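Side-chain contacts in 2-oxoglutarate carboxylase small subunit (Hydrogenobacter thermophilus, PDB 7KCT), which is an ATP-grasp protein of the biotin carboxylase family that binds adenosine-5'-diphosphate, bicarbonate ion and magnesium ion: residues I176-N181 / E208-N213; I285-E288 / L292-I295. All coordinates share one frame; numbering follows the deposited sequence.

Interaction 1 (I176-N181 / E208-N213); sequences IRICRN and EKYIEN. With ADP (adenosine-5'-diphosphate), chain C.
At the adenine end of the ATP-grasp nucleotide pocket, I178 on strand 176-179 packs against the ring of Y210, just past the end of strand 205-209. The isoleucine places CG2 over one face of the ring, but its longer branch does the touching: I178 CD1 comes within 3.8 Å of Y210 CE1. The tyrosine ring is sent toward strand 176-179 because its CG stands anti to the backbone N (chi1 180°). The same ring carbon also meets the ligand, Y210 CE1 lying 3.4 Å from ADP C2.

Both strands are outer members of a three-stranded antiparallel sheet, and the middle strand 163-167 separates them; L164 of that strand touches both I178 and Y210. The chain leaving strand 205-209 reads the adenine in the manner known from ATP-grasp folds, through backbone groups: K209 O accepts from ADP N6 at 3.1 Å, and I211 N donates to ADP N1 at 3.1 Å. E208 OE2 takes a second, nearly straight bond from ADP N6 (2.7 Å, 173°), while K166 and K128 form salt bridges with this carboxylate and would be expected to stabilise its negative charge.

Beyond Y210 a salt bridge spans the gap. R180 grips E212 end-on, NH1 to OE1 and NH2 to OE2, with the guanidinium and carboxylate planes 23° apart and each oxygen using its syn lone pair. R180 NH2 and E212 OE2 are 2.7 Å apart, and R447 adds a weak, long ion pair to that oxygen.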
ATOM      1  N   ILE A 176     -11.901  16.006  30.240  1.00 51.37           N
ATOM      2  CA  ILE A 176     -12.663  14.817  30.619  1.00 49.01           C
ATOM      3  C   ILE A 176     -12.133  14.291  31.953  1.00 52.84           C
ATOM      4  O   ILE A 176     -10.914  14.194  32.135  1.00 50.22           O
ATOM      5  CB  ILE A 176     -12.571  13.725  29.539  1.00 47.60           C
ATOM      6  CG1 ILE A 176     -13.293  14.191  28.264  1.00 50.80           C
ATOM      7  CG2 ILE A 176     -13.107  12.379  30.087  1.00 46.70           C
ATOM      8  CD1 ILE A 176     -12.978  13.373  27.037  1.00 41.93           C
ATOM      9  N   ARG A 177     -13.047  13.961  32.882  1.00 36.13           N
ATOM     10  CA  ARG A 177     -12.663  13.587  34.243  1.00 37.92           C
ATOM     11  C   ARG A 177     -13.588  12.541  34.837  1.00 45.68           C
ATOM     12  O   ARG A 177     -14.806  12.740  34.912  1.00 41.40           O
ATOM     13  CB  ARG A 177     -12.645  14.780  35.182  1.00 47.75           C
ATOM     14  CG  ARG A 177     -11.678  15.870  34.827  1.00 49.42           C
ATOM     15  CD  ARG A 177     -10.237  15.498  35.110  1.00 52.87           C
ATOM     16  NE  ARG A 177      -9.423  16.714  35.077  1.00 59.27           N
ATOM     17  CZ  ARG A 177      -8.979  17.284  33.959  1.00 60.93           C
ATOM     18  NH1 ARG A 177      -9.253  16.750  32.769  1.00 54.17           N
ATOM     19  NH2 ARG A 177      -8.273  18.397  34.025  1.00 57.25           N
ATOM     20  N   ILE A 178     -12.989  11.451  35.315  1.00 44.93           N
ATOM     21  CA  ILE A 178     -13.762  10.429  36.018  1.00 45.36           C
ATOM     22  C   ILE A 178     -13.940  10.830  37.474  1.00 43.93           C
ATOM     23  O   ILE A 178     -12.982  11.263  38.114  1.00 42.94           O
ATOM     24  CB  ILE A 178     -13.060   9.063  35.917  1.00 42.98           C
ATOM     25  CG1 ILE A 178     -12.971   8.630  34.454  1.00 46.00           C
ATOM     26  CG2 ILE A 178     -13.794   8.016  36.730  1.00 45.34           C
ATOM     27  CD1 ILE A 178     -11.876   7.566  34.176  1.00 46.67           C
ATOM     28  N   CYS A 179     -15.143  10.650  38.030  1.00 42.49           N
ATOM     29  CA  CYS A 179     -15.416  11.015  39.427  1.00 43.90           C
ATOM     30  C   CYS A 179     -16.140   9.852  40.089  1.00 42.72           C
ATOM     31  O   CYS A 179     -17.240   9.490  39.664  1.00 44.06           O
ATOM     32  CB  CYS A 179     -16.247  12.305  39.530  1.00 49.12           C
ATOM     33  SG  CYS A 179     -15.763  13.678  38.420  1.00 46.85           S
ATOM     34  N   ARG A 180     -15.525   9.255  41.108  1.00 42.51           N
ATOM     35  CA  ARG A 180     -16.060   8.050  41.734  1.00 43.67           C
ATOM     36  C   ARG A 180     -16.744   8.324  43.071  1.00 45.63           C
ATOM     37  O   ARG A 180     -17.337   7.412  43.653  1.00 46.72           O
ATOM     38  CB  ARG A 180     -14.939   7.020  41.889  1.00 42.54           C
ATOM     39  CG  ARG A 180     -14.465   6.501  40.506  1.00 50.31           C
ATOM     40  CD  ARG A 180     -13.512   5.355  40.600  1.00 43.08           C
ATOM     41  NE  ARG A 180     -12.909   4.995  39.320  1.00 39.94           N
ATOM     42  CZ  ARG A 180     -13.425   4.117  38.485  1.00 35.51           C
ATOM     43  NH1 ARG A 180     -14.566   3.517  38.784  1.00 39.22           N
ATOM     44  NH2 ARG A 180     -12.790   3.829  37.361  1.00 45.53           N
ATOM     45  N   ASN A 181     -16.726   9.565  43.529  1.00 47.10           N
ATOM     46  CA  ASN A 181     -17.444   9.975  44.725  1.00 50.55           C
ATOM     47  C   ASN A 181     -17.589  11.484  44.663  1.00 52.64           C
ATOM     48  O   ASN A 181     -17.000  12.148  43.802  1.00 47.09           O
ATOM     49  CB  ASN A 181     -16.711   9.548  45.998  1.00 51.97           C
ATOM     50  CG  ASN A 181     -15.294  10.039  46.032  1.00 51.02           C
ATOM     51  OD1 ASN A 181     -15.028  11.242  46.000  1.00 47.90           O
ATOM     52  ND2 ASN A 181     -14.359   9.099  46.069  1.00 50.37           N
ATOM     53  N   GLU A 208     -22.160  12.534  32.601  1.00 27.43           N
ATOM     54  CA  GLU A 208     -22.815  11.304  32.224  1.00 37.70           C
ATOM     55  C   GLU A 208     -22.296  10.125  33.042  1.00 34.37           C
ATOM     56  O   GLU A 208     -21.301  10.214  33.745  1.00 37.50           O
ATOM     57  CB  GLU A 208     -22.679  11.030  30.710  1.00 43.51           C
ATOM     58  CG  GLU A 208     -21.290  11.044  30.123  1.00 43.18           C
ATOM     59  CD  GLU A 208     -21.309  10.857  28.583  1.00 49.22           C
ATOM     60  OE1 GLU A 208     -22.176  11.464  27.907  1.00 48.14           O
ATOM     61  OE2 GLU A 208     -20.451  10.131  28.036  1.00 44.66           O
ATOM     62  N   LYS A 209     -23.053   9.041  32.982  1.00 36.37           N
ATOM     63  CA  LYS A 209     -22.682   7.811  33.655  1.00 39.13           C
ATOM     64  C   LYS A 209     -21.329   7.373  33.132  1.00 41.53           C
ATOM     65  O   LYS A 209     -21.113   7.310  31.917  1.00 34.34           O
ATOM     66  CB  LYS A 209     -23.727   6.742  33.379  1.00 34.52           C
ATOM     67  CG  LYS A 209     -23.438   5.386  33.978  1.00 41.86           C
ATOM     68  CD  LYS A 209     -23.478   5.446  35.484  1.00 43.24           C
ATOM     69  CE  LYS A 209     -22.590   4.376  36.095  1.00 51.71           C
ATOM     70  NZ  LYS A 209     -22.301   4.681  37.511  1.00 49.34           N
ATOM     71  N   TYR A 210     -20.399   7.118  34.036  1.00 36.83           N
ATOM     72  CA  TYR A 210     -19.154   6.510  33.594  1.00 36.89           C
ATOM     73  C   TYR A 210     -19.380   5.027  33.337  1.00 36.80           C
ATOM     74  O   TYR A 210     -19.695   4.269  34.269  1.00 41.73           O
ATOM     75  CB  TYR A 210     -18.042   6.687  34.605  1.00 34.64           C
ATOM     76  CG  TYR A 210     -16.783   6.031  34.091  1.00 39.50           C
ATOM     77  CD1 TYR A 210     -16.055   6.601  33.031  1.00 40.55           C
ATOM     78  CD2 TYR A 210     -16.340   4.822  34.617  1.00 40.98           C
ATOM     79  CE1 TYR A 210     -14.878   5.997  32.541  1.00 40.47           C
ATOM     80  CE2 TYR A 210     -15.165   4.212  34.144  1.00 44.59           C
ATOM     81  CZ  TYR A 210     -14.442   4.803  33.107  1.00 46.66           C
ATOM     82  OH  TYR A 210     -13.307   4.156  32.669  1.00 43.89           O
ATOM     83  N   ILE A 211     -19.206   4.597  32.090  1.00 34.32           N
ATOM     84  CA  ILE A 211     -19.342   3.187  31.733  1.00 36.42           C
ATOM     85  C   ILE A 211     -17.993   2.504  31.960  1.00 42.01           C
ATOM     86  O   ILE A 211     -17.032   2.763  31.233  1.00 36.57           O
ATOM     87  CB  ILE A 211     -19.815   2.992  30.285  1.00 33.66           C
ATOM     88  CG1 ILE A 211     -21.093   3.802  29.998  1.00 37.51           C
ATOM     89  CG2 ILE A 211     -19.971   1.519  30.007  1.00 40.51           C
ATOM     90  CD1 ILE A 211     -22.308   3.344  30.777  1.00 50.68           C
ATOM     91  N   GLU A 212     -17.930   1.593  32.938  1.00 35.34           N
ATOM     92  CA  GLU A 212     -16.667   0.958  33.328  1.00 39.29           C
ATOM     93  C   GLU A 212     -16.272  -0.093  32.288  1.00 42.88           C
ATOM     94  O   GLU A 212     -17.114  -0.823  31.754  1.00 47.78           O
ATOM     95  CB  GLU A 212     -16.793   0.312  34.724  1.00 43.21           C
ATOM     96  CG  GLU A 212     -15.486   0.070  35.484  1.00 43.43           C
ATOM     97  CD  GLU A 212     -15.009   1.296  36.241  1.00 44.58           C
ATOM     98  OE1 GLU A 212     -15.813   1.889  36.995  1.00 43.93           O
ATOM     99  OE2 GLU A 212     -13.816   1.645  36.114  1.00 44.58           O
ATOM    100  N   ASN A 213     -14.990  -0.150  31.979  1.00 39.47           N
ATOM    101  CA  ASN A 213     -14.530  -1.100  30.968  1.00 42.16           C
ATOM    102  C   ASN A 213     -15.220  -0.993  29.608  1.00 38.71           C
ATOM    103  O   ASN A 213     -15.595  -2.011  29.016  1.00 32.57           O
ATOM    104  CB  ASN A 213     -14.708  -2.521  31.483  1.00 40.10           C
ATOM    105  CG  ASN A 213     -14.130  -2.711  32.866  1.00 44.10           C
ATOM    106  OD1 ASN A 213     -12.959  -2.420  33.118  1.00 36.58           O
ATOM    107  ND2 ASN A 213     -14.981  -3.135  33.791  1.00 42.80           N
TER
HETATM  108  PB  ADP C 501     -13.429  13.892  22.552  1.00 42.35           P
HETATM  109  O1B ADP C 501     -12.275  14.557  23.217  1.00 48.07           O
HETATM  110  O2B ADP C 501     -13.376  12.677  21.663  1.00 36.11           O
HETATM  111  O3B ADP C 501     -14.540  14.835  22.131  1.00 55.96           O
HETATM  112  PA  ADP C 501     -15.309  12.043  23.526  1.00 40.42           P
HETATM  113  O1A ADP C 501     -15.412  11.213  22.298  1.00 34.39           O
HETATM  114  O2A ADP C 501     -16.585  12.273  24.321  1.00 45.82           O
HETATM  115  O3A ADP C 501     -14.326  13.177  23.974  1.00 43.42           O
HETATM  116  O5' ADP C 501     -14.732  10.641  24.632  1.00 42.27           O
HETATM  117  C5' ADP C 501     -13.273  10.604  24.833  1.00 44.81           C
HETATM  118  C4' ADP C 501     -13.006   9.196  25.190  1.00 37.70           C
HETATM  119  O4' ADP C 501     -13.337   9.142  26.598  1.00 37.83           O
HETATM  120  C3' ADP C 501     -13.887   8.238  24.479  1.00 41.56           C
HETATM  121  O3' ADP C 501     -13.206   7.670  23.354  1.00 43.70           O
HETATM  122  C2' ADP C 501     -13.946   7.155  25.553  1.00 40.95           C
HETATM  123  O2' ADP C 501     -12.666   6.426  25.677  1.00 40.73           O
HETATM  124  C1' ADP C 501     -14.038   7.925  26.839  1.00 36.34           C
HETATM  125  N9  ADP C 501     -15.447   8.188  27.219  1.00 38.19           N
HETATM  126  C8  ADP C 501     -16.324   9.184  26.767  1.00 33.33           C
HETATM  127  N7  ADP C 501     -17.528   9.098  27.391  1.00 38.58           N
HETATM  128  C5  ADP C 501     -17.421   7.992  28.236  1.00 41.28           C
HETATM  129  C6  ADP C 501     -18.330   7.387  29.141  1.00 40.53           C
HETATM  130  N6  ADP C 501     -19.586   7.890  29.278  1.00 34.82           N
HETATM  131  N1  ADP C 501     -17.988   6.277  29.843  1.00 32.15           N
HETATM  132  C2  ADP C 501     -16.714   5.859  29.648  1.00 38.26           C
HETATM  133  N3  ADP C 501     -15.746   6.332  28.844  1.00 33.62           N
HETATM  134  C4  ADP C 501     -16.140   7.424  28.140  1.00 37.64           C

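Interaction 2 (I285-E288 / L292-I295); sequences IADE and LYFI. With ADP (adenosine-5'-diphosphate), chain C.
I285 and I295 cross obliquely on the ADP-facing side of the hairpin formed by strands 278-286 and 292-298, an antiparallel edge of the ATP-grasp domain's four-stranded sheet. I285 CG1 meets I295 CG2 at 3.7 Å, and each isoleucine then turns its remaining end to the nucleotide. I285 lies against a face of the adenine, with CD1 reaching on to ADP C2' at 3.7 Å. I295 has CG1 wedged between its backbone N and carbonyl carbon (chi1 55°), a torsion that carries CD1 along the ligand to 3.6 Å from ADP O1A. The pair thus offers an apolar floor that runs from base to phosphate, and V139 also touches I295.

The register beneath is fixed by the hydrogen-bonded pair I285 and Y293: I285 N to Y293 O and Y293 N to I285 O both measure 2.9 Å. Y293 shares the face of the two isoleucines, but its ring swings back along the hairpin toward D287. D287 OD2 comes to the edge of the Y293 ring, in its plane, although the carboxylate as a whole is turned 66° from it. Only a weak bond results, Y293 OH to D287 OD2 at 3.4 Å; the firmer polar partner of D287 is the backbone N of N291 in the connecting turn, held by OD1.

On the other face sits the non-hydrogen-bonded pair A286 and L292, packed against I217. Its backbones draw close, and the L292 CA-H points at I285 O. Packing here is tight for two carbons: L292 CD1 presses against A286 CB at 3.4 Å.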
ATOM      1  N   ILE A 285     -20.058   4.545  23.002  1.00 39.16           N
ATOM      2  CA  ILE A 285     -19.433   3.714  24.033  1.00 33.30           C
ATOM      3  C   ILE A 285     -20.238   2.419  24.116  1.00 38.78           C
ATOM      4  O   ILE A 285     -21.473   2.448  24.132  1.00 35.53           O
ATOM      5  CB  ILE A 285     -19.429   4.434  25.388  1.00 39.20           C
ATOM      6  CG1 ILE A 285     -18.487   5.629  25.424  1.00 44.61           C
ATOM      7  CG2 ILE A 285     -19.046   3.468  26.514  1.00 47.48           C
ATOM      8  CD1 ILE A 285     -17.048   5.256  25.215  1.00 44.39           C
ATOM      9  N   ALA A 286     -19.562   1.284  24.205  1.00 36.71           N
ATOM     10  CA  ALA A 286     -20.230  -0.006  24.323  1.00 40.46           C
ATOM     11  C   ALA A 286     -19.987  -0.565  25.720  1.00 46.32           C
ATOM     12  O   ALA A 286     -18.843  -0.602  26.188  1.00 35.34           O
ATOM     13  CB  ALA A 286     -19.715  -0.978  23.270  1.00 47.39           C
ATOM     14  N   ASP A 287     -21.058  -1.018  26.384  1.00 50.00           N
ATOM     15  CA  ASP A 287     -20.894  -1.541  27.736  1.00 53.59           C
ATOM     16  C   ASP A 287     -20.532  -3.020  27.692  1.00 49.74           C
ATOM     17  O   ASP A 287     -20.431  -3.627  26.626  1.00 45.98           O
ATOM     18  CB  ASP A 287     -22.154  -1.343  28.582  1.00 50.44           C
ATOM     19  CG  ASP A 287     -23.321  -2.172  28.089  1.00 51.22           C
ATOM     20  OD1 ASP A 287     -23.142  -3.076  27.246  1.00 48.21           O
ATOM     21  OD2 ASP A 287     -24.442  -1.913  28.555  1.00 62.43           O
ATOM     22  N   GLU A 288     -20.344  -3.613  28.877  1.00 55.57           N
ATOM     23  CA  GLU A 288     -19.892  -5.003  28.937  1.00 60.18           C
ATOM     24  C   GLU A 288     -20.891  -5.944  28.265  1.00 60.05           C
ATOM     25  O   GLU A 288     -20.490  -6.870  27.550  1.00 63.85           O
ATOM     26  CB  GLU A 288     -19.645  -5.406  30.392  1.00 54.77           C
ATOM     27  N   LEU A 292     -24.667  -0.325  22.799  1.00 40.85           N
ATOM     28  CA  LEU A 292     -24.065   0.945  22.399  1.00 40.76           C
ATOM     29  C   LEU A 292     -24.878   2.156  22.850  1.00 39.97           C
ATOM     30  O   LEU A 292     -26.108   2.163  22.763  1.00 41.21           O
ATOM     31  CB  LEU A 292     -23.903   0.967  20.876  1.00 37.87           C
ATOM     32  CG  LEU A 292     -22.614   0.370  20.295  1.00 41.90           C
ATOM     33  CD1 LEU A 292     -22.241  -0.886  21.011  1.00 40.17           C
ATOM     34  CD2 LEU A 292     -22.771   0.117  18.786  1.00 45.46           C
ATOM     35  N   TYR A 293     -24.166   3.184  23.313  1.00 29.48           N
ATOM     36  CA  TYR A 293     -24.718   4.478  23.681  1.00 36.51           C
ATOM     37  C   TYR A 293     -23.933   5.600  23.004  1.00 41.87           C
ATOM     38  O   TYR A 293     -22.694   5.672  23.108  1.00 32.31           O
ATOM     39  CB  TYR A 293     -24.665   4.675  25.187  1.00 34.90           C
ATOM     40  CG  TYR A 293     -25.273   3.522  25.950  1.00 41.27           C
ATOM     41  CD1 TYR A 293     -24.520   2.374  26.228  1.00 45.96           C
ATOM     42  CD2 TYR A 293     -26.592   3.565  26.396  1.00 46.64           C
ATOM     43  CE1 TYR A 293     -25.069   1.292  26.948  1.00 48.63           C
ATOM     44  CE2 TYR A 293     -27.146   2.500  27.139  1.00 47.34           C
ATOM     45  CZ  TYR A 293     -26.387   1.365  27.394  1.00 56.30           C
ATOM     46  OH  TYR A 293     -26.949   0.315  28.099  1.00 62.37           O
ATOM     47  N   PHE A 294     -24.667   6.512  22.379  1.00 32.30           N
ATOM     48  CA  PHE A 294     -24.058   7.575  21.612  1.00 34.77           C
ATOM     49  C   PHE A 294     -23.410   8.548  22.553  1.00 36.19           C
ATOM     50  O   PHE A 294     -23.943   8.839  23.632  1.00 36.97           O
ATOM     51  CB  PHE A 294     -25.109   8.276  20.763  1.00 36.17           C
ATOM     52  CG  PHE A 294     -24.661   9.599  20.176  1.00 34.81           C
ATOM     53  CD1 PHE A 294     -24.742  10.764  20.903  1.00 30.10           C
ATOM     54  CD2 PHE A 294     -24.164   9.657  18.875  1.00 38.00           C
ATOM     55  CE1 PHE A 294     -24.356  11.992  20.338  1.00 36.46           C
ATOM     56  CE2 PHE A 294     -23.786  10.873  18.284  1.00 29.67           C
ATOM     57  CZ  PHE A 294     -23.862  12.039  19.016  1.00 38.26           C
ATOM     58  N   ILE A 295     -22.233   9.020  22.174  1.00 30.20           N
ATOM     59  CA  ILE A 295     -21.598  10.050  22.974  1.00 29.55           C
ATOM     60  C   ILE A 295     -21.251  11.332  22.217  1.00 34.26           C
ATOM     61  O   ILE A 295     -21.149  12.403  22.839  1.00 35.99           O
ATOM     62  CB  ILE A 295     -20.322   9.511  23.663  1.00 41.02           C
ATOM     63  CG1 ILE A 295     -19.353   8.908  22.626  1.00 30.79           C
ATOM     64  CG2 ILE A 295     -20.722   8.483  24.790  1.00 34.30           C
ATOM     65  CD1 ILE A 295     -17.873   8.710  23.154  1.00 32.36           C
TER
HETATM   66  PB  ADP C 501     -13.429  13.892  22.552  1.00 42.35           P
HETATM   67  O1B ADP C 501     -12.275  14.557  23.217  1.00 48.07           O
HETATM   68  O2B ADP C 501     -13.376  12.677  21.663  1.00 36.11           O
HETATM   69  O3B ADP C 501     -14.540  14.835  22.131  1.00 55.96           O
HETATM   70  PA  ADP C 501     -15.309  12.043  23.526  1.00 40.42           P
HETATM   71  O1A ADP C 501     -15.412  11.213  22.298  1.00 34.39           O
HETATM   72  O2A ADP C 501     -16.585  12.273  24.321  1.00 45.82           O
HETATM   73  O3A ADP C 501     -14.326  13.177  23.974  1.00 43.42           O
HETATM   74  O5' ADP C 501     -14.732  10.641  24.632  1.00 42.27           O
HETATM   75  C5' ADP C 501     -13.273  10.604  24.833  1.00 44.81           C
HETATM   76  C4' ADP C 501     -13.006   9.196  25.190  1.00 37.70           C
HETATM   77  O4' ADP C 501     -13.337   9.142  26.598  1.00 37.83           O
HETATM   78  C3' ADP C 501     -13.887   8.238  24.479  1.00 41.56           C
HETATM   79  O3' ADP C 501     -13.206   7.670  23.354  1.00 43.70           O
HETATM   80  C2' ADP C 501     -13.946   7.155  25.553  1.00 40.95           C
HETATM   81  O2' ADP C 501     -12.666   6.426  25.677  1.00 40.73           O
HETATM   82  C1' ADP C 501     -14.038   7.925  26.839  1.00 36.34           C
HETATM   83  N9  ADP C 501     -15.447   8.188  27.219  1.00 38.19           N
HETATM   84  C8  ADP C 501     -16.324   9.184  26.767  1.00 33.33           C
HETATM   85  N7  ADP C 501     -17.528   9.098  27.391  1.00 38.58           N
HETATM   86  C5  ADP C 501     -17.421   7.992  28.236  1.00 41.28           C
HETATM   87  C6  ADP C 501     -18.330   7.387  29.141  1.00 40.53           C
HETATM   88  N6  ADP C 501     -19.586   7.890  29.278  1.00 34.82           N
HETATM   89  N1  ADP C 501     -17.988   6.277  29.843  1.00 32.15           N
HETATM   90  C2  ADP C 501     -16.714   5.859  29.648  1.00 38.26           C
HETATM   91  N3  ADP C 501     -15.746   6.332  28.844  1.00 33.62           N
HETATM   92  C4  ADP C 501     -16.140   7.424  28.140  1.00 37.64           C

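How the interactions relate
Interaction 1 closes before interaction 2 opens along the chain, and all four segments belong to the ATP-grasp domain. Their centres lie 13 Å apart, on separate antiparallel sheets: strands 176-179 and 205-209 belong to a three-stranded one, strands 278-286 and 292-298 to a four-stranded one. ADP sits between the two, with Y210 on one side of the adenine plane and I285 on the other, consistent with the grasp that gives the fold its name. The two contacts also touch through side chains: I211 CB packs on I285 CG2 at 3.9 Å, and E208 OE2 packs against I295 CG2 at 3.7 Å.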